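Local structure of factor H binding protein (Treponema denticola, 3R15) at residues Arg40-Ala44 with Gly45-Asp49. The protein probably binds the complement regulator factor H as a lipoprotein of the spirochaete, which would help it evade complement. Sequence-based numbering, arbitrary orientation.
Sequences RHIPA and GAVID
Ile42 meets the first turn of the following helix through its CG2 methyl, which lies 3.7 Å from CB of Ala46 and 3.8 Å from CG2 of Val47, dividing itself almost evenly between two consecutive helix residues. The torsion of Ile42 makes this possible: CG2 is anti to the backbone N and reaches the helix, while CG1, beside that N (chi1 -62°), extends the other way and lies over one face of the Arg40 guanidinium, offset toward its rim. Val47 answers with the methyl that stands beside its own backbone N; its side chain and that of Ile42 cross at about a right angle. Pro43 adds a second apolar patch, with ring atoms CG and CD both 3.9 Å from CB of Ala46, so that this small methyl is bordered by the proline ring as well as by Ile42.

Pro43 occupies the N-cap position, and its carbonyl starts the helical bonding. Its O accepts a hydrogen bond from Val47 N at 3.0 Å, with the donor nearly in line with the C=O. CG2 of Val47 also packs against this oxygen, 3.5 Å away. One residue on, Ile48 N binds Ala44 O at 3.1 Å, tilted 21° from the carbonyl plane, and CG1 of Ile48 leans on the same oxygen. Both bonds are of the i to i+4 kind, and Asp49 N to Gly45 O continues the series.

Between helices 20-36 and 44-59, the buried Ile42 (N') and Val47 (N4) thus form a hydrophobic staple, widened by Ala46. Beyond the turn, Arg40 forms a salt bridge with Glu36 at the end of helix 20-36, Ile42 touches Leu37, and Ile74, from the long connection between strand 63-67 and helix 80-86, bonds to the Ile42 backbone and packs on Val47.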
loop_
_atom_site.group_PDB
_atom_site.type_symbol
_atom_site.label_atom_id
_atom_site.label_comp_id
_atom_site.label_asym_id
_atom_site.label_seq_id
_atom_site.Cartn_x
_atom_site.Cartn_y
_atom_site.Cartn_z
ATOM N N ARG A 40 13.859 5.701 -5.698
ATOM C CA ARG A 40 14.286 5.979 -4.323
ATOM C C ARG A 40 13.912 4.880 -3.332
ATOM O O ARG A 40 13.045 4.045 -3.596
ATOM C CB ARG A 40 13.688 7.300 -3.835
ATOM C CG ARG A 40 12.184 7.251 -3.724
ATOM C CD ARG A 40 11.615 8.536 -3.177
ATOM N NE ARG A 40 10.176 8.618 -3.392
ATOM C CZ ARG A 40 9.286 8.821 -2.423
ATOM N NH1 ARG A 40 9.689 8.957 -1.168
ATOM N NH2 ARG A 40 7.993 8.903 -2.711
ATOM N N HIS A 41 14.587 4.909 -2.185
ATOM C CA HIS A 41 14.192 4.155 -1.005
ATOM C C HIS A 41 13.211 5.004 -0.215
ATOM O O HIS A 41 13.282 6.227 -0.234
ATOM C CB HIS A 41 15.419 3.852 -0.140
ATOM C CG HIS A 41 16.441 3.009 -0.832
ATOM N ND1 HIS A 41 16.571 1.657 -0.597
ATOM C CD2 HIS A 41 17.380 3.323 -1.756
ATOM C CE1 HIS A 41 17.541 1.174 -1.352
ATOM N NE2 HIS A 41 18.057 2.166 -2.054
ATOM N N ILE A 42 12.286 4.354 0.476
ATOM C CA ILE A 42 11.307 5.078 1.287
ATOM C C ILE A 42 11.498 4.668 2.740
ATOM O O ILE A 42 11.312 3.497 3.094
ATOM C CB ILE A 42 9.870 4.791 0.806
ATOM C CG1 ILE A 42 9.697 5.271 -0.640
ATOM C CG2 ILE A 42 8.852 5.451 1.734
ATOM C CD1 ILE A 42 8.306 5.007 -1.225
ATOM N N PRO A 43 11.915 5.619 3.585
ATOM C CA PRO A 43 12.253 5.303 4.982
ATOM C C PRO A 43 11.032 4.942 5.826
ATOM O O PRO A 43 9.902 5.266 5.456
ATOM C CB PRO A 43 12.927 6.583 5.492
ATOM C CG PRO A 43 12.398 7.679 4.599
ATOM C CD PRO A 43 12.144 7.037 3.256
ATOM N N ALA A 44 11.278 4.259 6.941
ATOM C CA ALA A 44 10.197 3.757 7.809
ATOM C C ALA A 44 9.149 4.802 8.227
ATOM O O ALA A 44 7.938 4.533 8.203
ATOM C CB ALA A 44 10.793 3.058 9.037
ATOM N N GLY A 45 9.591 5.995 8.609
ATOM C CA GLY A 45 8.648 7.030 8.998
ATOM C C GLY A 45 7.775 7.493 7.842
ATOM O O GLY A 45 6.599 7.815 8.025
ATOM N N ALA A 46 8.354 7.531 6.646
ATOM C CA ALA A 46 7.590 7.904 5.468
ATOM C C ALA A 46 6.554 6.826 5.141
ATOM O O ALA A 46 5.448 7.146 4.696
ATOM C CB ALA A 46 8.505 8.147 4.293
ATOM N N VAL A 47 6.895 5.559 5.379
ATOM C CA VAL A 47 5.941 4.464 5.142
ATOM C C VAL A 47 4.735 4.611 6.080
ATOM O O VAL A 47 3.579 4.424 5.679
ATOM C CB VAL A 47 6.597 3.068 5.326
ATOM C CG1 VAL A 47 5.545 1.949 5.283
ATOM C CG2 VAL A 47 7.699 2.843 4.272
ATOM N N ILE A 48 5.014 4.957 7.331
ATOM C CA ILE A 48 3.956 5.191 8.310
ATOM C C ILE A 48 3.034 6.325 7.851
ATOM O O ILE A 48 1.807 6.185 7.887
ATOM C CB ILE A 48 4.552 5.501 9.701
ATOM C CG1 ILE A 48 5.170 4.233 10.287
ATOM C CG2 ILE A 48 3.474 6.051 10.651
ATOM C CD1 ILE A 48 6.070 4.494 11.493
ATOM N N ASP A 49 3.621 7.435 7.417
ATOM C CA ASP A 49 2.828 8.560 6.922
ATOM C C ASP A 49 1.984 8.131 5.720
ATOM O O ASP A 49 0.811 8.521 5.591
ATOM C CB ASP A 49 3.740 9.727 6.510
ATOM C CG ASP A 49 4.401 10.416 7.695
ATOM O OD1 ASP A 49 3.960 10.212 8.850
ATOM O OD2 ASP A 49 5.353 11.183 7.448
#